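Local structure of Ton_1535 (Thermococcus onnurineus, 3ZPJ) at residues Asn72-Tyr77 with Gly114-Thr119; Asp28-Val33 with Tyr77-Ser82; Asp95-Ala100 with Ala127-Asn132. The protein is of unknown function but folds as an all-helical alpha-solenoid distinguished by a left-handed helical turn within its right-handed array. All coordinates share one frame; numbering follows the deposited sequence.

Interaction 1: residues Asn72-Tyr77 with Gly114-Thr119; sequences NKAVAY and GMVLST
V75 and T119 meet where two helices of the alpha-solenoid, 70-86 and 110-126, lie side by side. Helix 70-86 here packs past the intervening helix 90-104 onto 110-126, as stacked helices of a solenoid do. V75 can be followed outward from its backbone. Its CB stays back from T119 and has I30 CD1, of interaction 2, close by. Beyond it the chain forks. CG1, anti to the backbone N (chi1 -179°), reaches T119 CG2 at 4.0 Å, while CG2 comes within 4.2 Å of that same T119 methyl. One methyl is therefore met by both branches of the valine, the two side chains crossing at about a right angle. On T119 it is CG2 that lies anti to the backbone N, which turns the methyl to V75; OG1, on the branch beside the backbone N, has a weak hydrogen bond to M115 O, one turn back in its own helix. The second meeting point is more deeply buried, and A74 and V116 both touch residues beyond this pair of segments, A74 against E103 and V116 against I107. Here the CB of A74 stands 3.5 Å from CG1 of V116.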
loop_
_atom_site.group_PDB
_atom_site.type_symbol
_atom_site.label_atom_id
_atom_site.label_comp_id
_atom_site.label_asym_id
_atom_site.label_seq_id
_atom_site.Cartn_x
_atom_site.Cartn_y
_atom_site.Cartn_z
ATOM N N ASN A 72 -9.298 22.901 12.876
ATOM C CA ASN A 72 -10.535 22.160 12.620
ATOM C C ASN A 72 -10.991 22.329 11.175
ATOM O O ASN A 72 -11.404 21.373 10.525
ATOM C CB ASN A 72 -11.651 22.583 13.583
ATOM C CG ASN A 72 -11.425 22.087 15.001
ATOM O OD1 ASN A 72 -10.764 21.081 15.218
ATOM N ND2 ASN A 72 -11.962 22.816 15.978
ATOM N N LYS A 73 -10.890 23.559 10.693
ATOM C CA LYS A 73 -11.288 23.914 9.343
ATOM C C LYS A 73 -10.465 23.147 8.340
ATOM O O LYS A 73 -10.977 22.659 7.332
ATOM C CB LYS A 73 -11.053 25.406 9.129
ATOM C CG LYS A 73 -12.093 26.100 8.261
ATOM C CD LYS A 73 -11.956 27.632 8.369
ATOM C CE LYS A 73 -13.038 28.362 7.584
ATOM N NZ LYS A 73 -14.312 28.384 8.366
ATOM N N ALA A 74 -9.173 23.072 8.632
ATOM C CA ALA A 74 -8.221 22.399 7.773
ATOM C C ALA A 74 -8.598 20.934 7.653
ATOM O O ALA A 74 -8.604 20.391 6.550
ATOM C CB ALA A 74 -6.812 22.554 8.311
ATOM N N VAL A 75 -8.932 20.301 8.777
ATOM C CA VAL A 75 -9.302 18.893 8.742
ATOM C C VAL A 75 -10.622 18.735 8.005
ATOM O O VAL A 75 -10.763 17.856 7.160
ATOM C CB VAL A 75 -9.389 18.266 10.146
ATOM C CG1 VAL A 75 -9.753 16.799 10.036
ATOM C CG2 VAL A 75 -8.049 18.399 10.867
ATOM N N ALA A 76 -11.575 19.615 8.295
ATOM C CA ALA A 76 -12.879 19.530 7.648
ATOM C C ALA A 76 -12.762 19.655 6.121
ATOM O O ALA A 76 -13.320 18.840 5.372
ATOM C CB ALA A 76 -13.821 20.576 8.206
ATOM N N TYR A 77 -12.025 20.667 5.679
ATOM C CA TYR A 77 -11.749 20.863 4.262
ATOM C C TYR A 77 -11.056 19.637 3.649
ATOM O O TYR A 77 -11.307 19.286 2.492
ATOM C CB TYR A 77 -10.869 22.095 4.067
ATOM C CG TYR A 77 -11.584 23.423 4.173
ATOM C CD1 TYR A 77 -12.941 23.539 3.894
ATOM C CD2 TYR A 77 -10.890 24.572 4.526
ATOM C CE1 TYR A 77 -13.586 24.761 3.978
ATOM C CE2 TYR A 77 -11.525 25.804 4.613
ATOM C CZ TYR A 77 -12.870 25.894 4.339
ATOM O OH TYR A 77 -13.497 27.120 4.426
ATOM N N GLY A 114 2.135 20.814 12.208
ATOM C CA GLY A 114 2.665 19.569 11.686
ATOM C C GLY A 114 1.619 18.480 11.721
ATOM O O GLY A 114 1.495 17.697 10.783
ATOM N N MET A 115 0.866 18.443 12.813
ATOM C CA MET A 115 -0.152 17.420 13.033
ATOM C C MET A 115 -1.264 17.534 12.007
ATOM O O MET A 115 -1.689 16.542 11.398
ATOM C CB MET A 115 -0.738 17.579 14.435
ATOM C CG MET A 115 0.245 17.293 15.553
ATOM S SD MET A 115 0.551 15.537 15.737
ATOM C CE MET A 115 0.292 15.433 17.500
ATOM N N VAL A 116 -1.742 18.759 11.837
ATOM C CA VAL A 116 -2.774 19.047 10.863
ATOM C C VAL A 116 -2.273 18.712 9.466
ATOM O O VAL A 116 -2.989 18.086 8.697
ATOM C CB VAL A 116 -3.205 20.522 10.939
ATOM C CG1 VAL A 116 -4.000 20.920 9.712
ATOM C CG2 VAL A 116 -3.998 20.776 12.214
ATOM N N LEU A 117 -1.034 19.080 9.141
ATOM C CA LEU A 117 -0.525 18.765 7.796
ATOM C C LEU A 117 -0.521 17.266 7.470
ATOM O O LEU A 117 -0.837 16.861 6.341
ATOM C CB LEU A 117 0.860 19.343 7.566
ATOM C CG LEU A 117 0.833 20.860 7.554
ATOM C CD1 LEU A 117 2.241 21.391 7.401
ATOM C CD2 LEU A 117 -0.042 21.313 6.411
ATOM N N SER A 118 -0.188 16.443 8.456
ATOM C CA SER A 118 -0.060 15.011 8.185
ATOM C C SER A 118 -1.430 14.370 7.991
ATOM O O SER A 118 -1.540 13.347 7.319
ATOM C CB SER A 118 0.741 14.305 9.288
ATOM O OG SER A 118 0.347 14.759 10.567
ATOM N N THR A 119 -2.460 14.972 8.590
ATOM C CA THR A 119 -3.850 14.544 8.431
ATOM C C THR A 119 -4.277 14.849 7.005
ATOM O O THR A 119 -4.887 14.028 6.315
ATOM C CB THR A 119 -4.804 15.310 9.410
ATOM O OG1 THR A 119 -4.579 14.872 10.750
ATOM C CG2 THR A 119 -6.274 15.064 9.066
#

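Interaction 2: residues Asp28-Val33 with Tyr77-Ser82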
loop_
_atom_site.group_PDB
_atom_site.type_symbol
_atom_site.label_atom_id
_atom_site.label_comp_id
_atom_site.label_asym_id
_atom_site.label_seq_id
_atom_site.Cartn_x
_atom_site.Cartn_y
_atom_site.Cartn_z
ATOM N N ASP A 28 -19.694 17.480 17.886
ATOM C CA ASP A 28 -18.552 17.961 17.141
ATOM C C ASP A 28 -18.857 18.155 15.653
ATOM O O ASP A 28 -19.410 17.263 15.015
ATOM C CB ASP A 28 -17.416 16.973 17.302
ATOM C CG ASP A 28 -16.100 17.545 16.882
ATOM O OD1 ASP A 28 -15.737 18.628 17.392
ATOM O OD2 ASP A 28 -15.429 16.906 16.049
ATOM N N PRO A 29 -18.512 19.334 15.113
ATOM C CA PRO A 29 -18.583 19.739 13.698
ATOM C C PRO A 29 -17.786 18.843 12.773
ATOM O O PRO A 29 -18.288 18.398 11.733
ATOM C CB PRO A 29 -17.949 21.132 13.711
ATOM C CG PRO A 29 -18.352 21.671 15.032
ATOM C CD PRO A 29 -18.292 20.496 15.991
ATOM N N ILE A 30 -16.535 18.601 13.135
ATOM C CA ILE A 30 -15.718 17.680 12.374
ATOM C C ILE A 30 -16.394 16.312 12.292
ATOM O O ILE A 30 -16.418 15.684 11.235
ATOM C CB ILE A 30 -14.310 17.583 12.959
ATOM C CG1 ILE A 30 -13.504 18.803 12.522
ATOM C CG2 ILE A 30 -13.608 16.312 12.490
ATOM C CD1 ILE A 30 -12.236 18.970 13.284
ATOM N N GLU A 31 -16.989 15.878 13.395
ATOM C CA GLU A 31 -17.721 14.624 13.407
ATOM C C GLU A 31 -18.955 14.697 12.493
ATOM O O GLU A 31 -19.255 13.752 11.770
ATOM C CB GLU A 31 -18.107 14.255 14.837
ATOM C CG GLU A 31 -18.592 12.828 14.998
ATOM C CD GLU A 31 -17.502 11.807 14.751
ATOM O OE1 GLU A 31 -16.309 12.187 14.769
ATOM O OE2 GLU A 31 -17.845 10.624 14.539
ATOM N N GLN A 32 -19.652 15.829 12.502
ATOM C CA GLN A 32 -20.768 16.027 11.570
ATOM C C GLN A 32 -20.317 15.892 10.117
ATOM O O GLN A 32 -21.050 15.384 9.285
ATOM C CB GLN A 32 -21.425 17.393 11.787
ATOM C CG GLN A 32 -22.103 17.538 13.131
ATOM C CD GLN A 32 -22.758 18.886 13.293
ATOM O OE1 GLN A 32 -22.453 19.814 12.553
ATOM N NE2 GLN A 32 -23.664 19.006 14.257
ATOM N N VAL A 33 -19.098 16.338 9.826
ATOM C CA VAL A 33 -18.600 16.367 8.467
ATOM C C VAL A 33 -18.174 14.975 8.023
ATOM O O VAL A 33 -18.444 14.577 6.887
ATOM C CB VAL A 33 -17.434 17.374 8.327
ATOM C CG1 VAL A 33 -16.833 17.326 6.937
ATOM C CG2 VAL A 33 -17.927 18.754 8.618
ATOM N N TYR A 77 -12.025 20.667 5.679
ATOM C CA TYR A 77 -11.749 20.863 4.262
ATOM C C TYR A 77 -11.056 19.637 3.649
ATOM O O TYR A 77 -11.307 19.286 2.492
ATOM C CB TYR A 77 -10.869 22.095 4.067
ATOM C CG TYR A 77 -11.584 23.423 4.173
ATOM C CD1 TYR A 77 -12.941 23.539 3.894
ATOM C CD2 TYR A 77 -10.890 24.572 4.526
ATOM C CE1 TYR A 77 -13.586 24.761 3.978
ATOM C CE2 TYR A 77 -11.525 25.804 4.613
ATOM C CZ TYR A 77 -12.870 25.894 4.339
ATOM O OH TYR A 77 -13.497 27.120 4.426
ATOM N N SER A 78 -10.190 18.986 4.424
ATOM C CA SER A 78 -9.497 17.778 3.953
ATOM C C SER A 78 -10.459 16.634 3.753
ATOM O O SER A 78 -10.398 15.928 2.744
ATOM C CB SER A 78 -8.425 17.338 4.942
ATOM O OG SER A 78 -7.383 18.278 4.988
ATOM N N ILE A 79 -11.339 16.446 4.731
ATOM C CA ILE A 79 -12.388 15.433 4.648
ATOM C C ILE A 79 -13.257 15.639 3.405
ATOM O O ILE A 79 -13.486 14.716 2.623
ATOM C CB ILE A 79 -13.221 15.427 5.925
ATOM C CG1 ILE A 79 -12.288 15.168 7.119
ATOM C CG2 ILE A 79 -14.349 14.380 5.853
ATOM C CD1 ILE A 79 -12.990 15.038 8.452
ATOM N N ILE A 80 -13.697 16.869 3.202
ATOM C CA ILE A 80 -14.475 17.213 2.025
ATOM C C ILE A 80 -13.669 16.966 0.749
ATOM O O ILE A 80 -14.189 16.454 -0.245
ATOM C CB ILE A 80 -14.916 18.685 2.110
ATOM C CG1 ILE A 80 -15.947 18.837 3.240
ATOM C CG2 ILE A 80 -15.436 19.175 0.765
ATOM C CD1 ILE A 80 -16.242 20.266 3.635
ATOM N N ALA A 81 -12.389 17.316 0.803
ATOM C CA ALA A 81 -11.497 17.217 -0.355
ATOM C C ALA A 81 -11.293 15.790 -0.848
ATOM O O ALA A 81 -11.347 15.542 -2.040
ATOM C CB ALA A 81 -10.151 17.848 -0.048
ATOM N N SER A 82 -11.036 14.860 0.067
ATOM C CA SER A 82 -10.804 13.480 -0.347
ATOM C C SER A 82 -12.085 12.804 -0.843
ATOM O O SER A 82 -12.024 12.004 -1.770
ATOM C CB SER A 82 -10.086 12.641 0.729
ATOM O OG SER A 82 -10.840 12.518 1.913
#
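I30 and V33, one turn apart on helix 29-45, present their side chains to I79 and I80 of helix 70-86. The contact joins two near-parallel helices of the alpha-solenoid by packing branched aliphatic side chains between them. The short helical segments differ by 5° in direction, with their axes 10.3 Å from each other, and the fit can be read residue by residue from the start of the first. D28 is the N-cap: its OD2 accepts the backbone N of E31 at 3.2 Å, the N-H arriving from above the carboxylate plane, 42° out of it. P29 opens the first turn. I30 follows, its CG2 methyl standing 4.3 Å from CD1 of I79, the longest of the three contacts; the CD1 end of I30 instead approaches V75, part of interaction 1. V33 carries the centre of the contact. With CG1 anti to the backbone N (chi1 175°), that methyl lies 4.0 Å from CG2 of I79 and 4.1 Å from CG1 of I80, so a single branch bridges adjacent residues of the opposing helix. The valine crosses I80 at about a right angle and I79 at a shallower slant. I63 of helix 53-66 also touches V33, while A64 and F96 border I80 and H123 borders I79. Each contact across the segments is between aliphatic carbons, methyl on methyl or methyl on methylene, with no hydrogen bond between them. The attraction is thus dispersive and hydrophobic, and at this contact fit of shape probably matters more than bond direction.

Interaction 3: residues Asp95-Ala100 with Ala127-Asn132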
loop_
_atom_site.group_PDB
_atom_site.type_symbol
_atom_site.label_atom_id
_atom_site.label_comp_id
_atom_site.label_asym_id
_atom_site.label_seq_id
_atom_site.Cartn_x
_atom_site.Cartn_y
_atom_site.Cartn_z
ATOM N N ASP A 95 -9.234 22.275 -5.064
ATOM C CA ASP A 95 -9.678 23.531 -4.471
ATOM C C ASP A 95 -9.749 23.361 -2.950
ATOM O O ASP A 95 -9.183 24.158 -2.202
ATOM C CB ASP A 95 -11.032 23.954 -5.051
ATOM C CG ASP A 95 -11.604 25.214 -4.395
ATOM O OD1 ASP A 95 -10.905 25.891 -3.607
ATOM O OD2 ASP A 95 -12.771 25.543 -4.690
ATOM N N PHE A 96 -10.418 22.313 -2.485
ATOM C CA PHE A 96 -10.520 22.122 -1.041
ATOM C C PHE A 96 -9.217 21.750 -0.353
ATOM O O PHE A 96 -8.969 22.185 0.770
ATOM C CB PHE A 96 -11.681 21.204 -0.658
ATOM C CG PHE A 96 -12.988 21.930 -0.617
ATOM C CD1 PHE A 96 -13.648 22.249 -1.796
ATOM C CD2 PHE A 96 -13.515 22.376 0.582
ATOM C CE1 PHE A 96 -14.837 22.954 -1.771
ATOM C CE2 PHE A 96 -14.705 23.077 0.608
ATOM C CZ PHE A 96 -15.365 23.365 -0.571
ATOM N N PHE A 97 -8.374 20.981 -1.030
ATOM C CA PHE A 97 -7.039 20.734 -0.512
ATOM C C PHE A 97 -6.254 22.042 -0.313
ATOM O O PHE A 97 -5.577 22.225 0.694
ATOM C CB PHE A 97 -6.290 19.740 -1.400
ATOM C CG PHE A 97 -6.693 18.311 -1.158
ATOM C CD1 PHE A 97 -6.616 17.770 0.122
ATOM C CD2 PHE A 97 -7.183 17.521 -2.189
ATOM C CE1 PHE A 97 -6.995 16.455 0.369
ATOM C CE2 PHE A 97 -7.568 16.205 -1.948
ATOM C CZ PHE A 97 -7.471 15.671 -0.663
ATOM N N ASN A 98 -6.379 22.963 -1.258
ATOM C CA ASN A 98 -5.700 24.235 -1.148
ATOM C C ASN A 98 -6.256 25.091 -0.033
ATOM O O ASN A 98 -5.518 25.851 0.604
ATOM C CB ASN A 98 -5.750 24.983 -2.473
ATOM C CG ASN A 98 -4.686 24.508 -3.434
ATOM O OD1 ASN A 98 -3.516 24.392 -3.067
ATOM N ND2 ASN A 98 -5.086 24.205 -4.663
ATOM N N ARG A 99 -7.559 24.971 0.202
ATOM C CA ARG A 99 -8.158 25.655 1.330
ATOM C C ARG A 99 -7.571 25.071 2.611
ATOM O O ARG A 99 -7.192 25.810 3.517
ATOM C CB ARG A 99 -9.683 25.536 1.315
ATOM C CG ARG A 99 -10.352 26.255 0.147
ATOM C CD ARG A 99 -11.858 26.377 0.371
ATOM N NE ARG A 99 -12.591 26.479 -0.885
ATOM C CZ ARG A 99 -13.868 26.838 -0.982
ATOM N NH1 ARG A 99 -14.563 27.146 0.112
ATOM N NH2 ARG A 99 -14.445 26.895 -2.176
ATOM N N ALA A 100 -7.471 23.746 2.664
ATOM C CA ALA A 100 -6.885 23.065 3.825
ATOM C C ALA A 100 -5.470 23.568 4.113
ATOM O O ALA A 100 -5.174 23.993 5.227
ATOM C CB ALA A 100 -6.906 21.544 3.640
ATOM N N ALA A 127 -7.290 10.162 -1.262
ATOM C CA ALA A 127 -7.835 10.760 -2.488
ATOM C C ALA A 127 -7.238 10.169 -3.761
ATOM O O ALA A 127 -7.713 10.441 -4.860
ATOM C CB ALA A 127 -7.587 12.256 -2.466
ATOM N N GLY A 128 -6.181 9.377 -3.618
ATOM C CA GLY A 128 -5.488 8.855 -4.776
ATOM C C GLY A 128 -4.433 9.798 -5.332
ATOM O O GLY A 128 -4.150 9.778 -6.521
ATOM N N TYR A 129 -3.833 10.613 -4.471
ATOM C CA TYR A 129 -2.800 11.559 -4.895
ATOM C C TYR A 129 -1.528 11.300 -4.105
ATOM O O TYR A 129 -1.121 12.113 -3.282
ATOM C CB TYR A 129 -3.251 13.000 -4.653
ATOM C CG TYR A 129 -4.581 13.364 -5.266
ATOM C CD1 TYR A 129 -4.986 12.813 -6.467
ATOM C CD2 TYR A 129 -5.427 14.280 -4.647
ATOM C CE1 TYR A 129 -6.188 13.154 -7.040
ATOM C CE2 TYR A 129 -6.632 14.629 -5.213
ATOM C CZ TYR A 129 -7.009 14.062 -6.414
ATOM O OH TYR A 129 -8.209 14.399 -6.999
ATOM N N PRO A 130 -0.892 10.152 -4.345
ATOM C CA PRO A 130 0.215 9.743 -3.481
ATOM C C PRO A 130 1.409 10.698 -3.525
ATOM O O PRO A 130 2.002 10.965 -2.478
ATOM C CB PRO A 130 0.594 8.374 -4.033
ATOM C CG PRO A 130 0.111 8.397 -5.443
ATOM C CD PRO A 130 -1.149 9.174 -5.410
ATOM N N ASP A 131 1.750 11.214 -4.699
ATOM C CA ASP A 131 2.882 12.115 -4.785
ATOM C C ASP A 131 2.650 13.407 -3.995
ATOM O O ASP A 131 3.553 13.852 -3.289
ATOM C CB ASP A 131 3.249 12.399 -6.242
ATOM C CG ASP A 131 3.662 11.142 -6.985
ATOM O OD1 ASP A 131 4.819 10.704 -6.808
ATOM O OD2 ASP A 131 2.833 10.585 -7.738
ATOM N N ASN A 132 1.455 13.998 -4.098
ATOM C CA ASN A 132 1.137 15.195 -3.305
ATOM C C ASN A 132 1.177 14.882 -1.816
ATOM O O ASN A 132 1.658 15.675 -1.010
ATOM C CB ASN A 132 -0.249 15.756 -3.647
ATOM C CG ASN A 132 -0.316 16.328 -5.036
ATOM O OD1 ASN A 132 -0.077 15.628 -6.017
ATOM N ND2 ASN A 132 -0.658 17.604 -5.132
#
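F97, on helix 90-104, points its ring at the turn between helices 110-126 and 130-146, where A127 and Y129 receive it. A127, just past the end of helix 110-126, comes first: its CB lies near the plane of the phenyl ring, at its edge, 3.9 Å from CZ. G128 then terminates the helix in a Schellman motif, and its positive phi of 86° is a backbone shape readily taken up by glycine. The reversal carries the chain to Y129, the residue at the N-cap position of helix 130-146, whose ring returns over the turn. One face of that ring has the carbonyl O of A127 3.8 Å above it, offset toward the rim, and its edge serves F97: CE2 of Y129 stands 3.7 Å from CE2 of F97. The two aromatic side chains slant across each other. P130 begins the next helix and turns to E176 and F180 of helix 174-190, while N132 reaches M94. On the same helix as F97, R99 NE pairs with D95 OD1 in a salt bridge of 3.3 Å, one turn long. A81, L120 and L124 also touch F97 and pack it against helices 70-86 and 110-126. What receives F97 is thus a Schellman-terminated helix and a short turn leading into the next helix, here linking 110-126 to 130-146 in the alpha-solenoid.

In the fold
Interactions 1 and 2 share helix 70-86, and Y77 belongs to both segments. One joins that helix to 110-126 and the other to 29-45, so together they run through three helices of the solenoid. Interaction 3 uses helix 90-104, which directly follows 70-86, and the turn after 110-126; it meets the other two through Y77 against F96 and R99, and A81 against F97. Interaction 2 is buried, whereas interactions 1 and 3 are only partly so. Interaction 2 is wholly branched aliphatic; interaction 1 combines a buried alanine-valine pair with a more open valine-threonine one; interaction 3 brings aromatic rings to a turn.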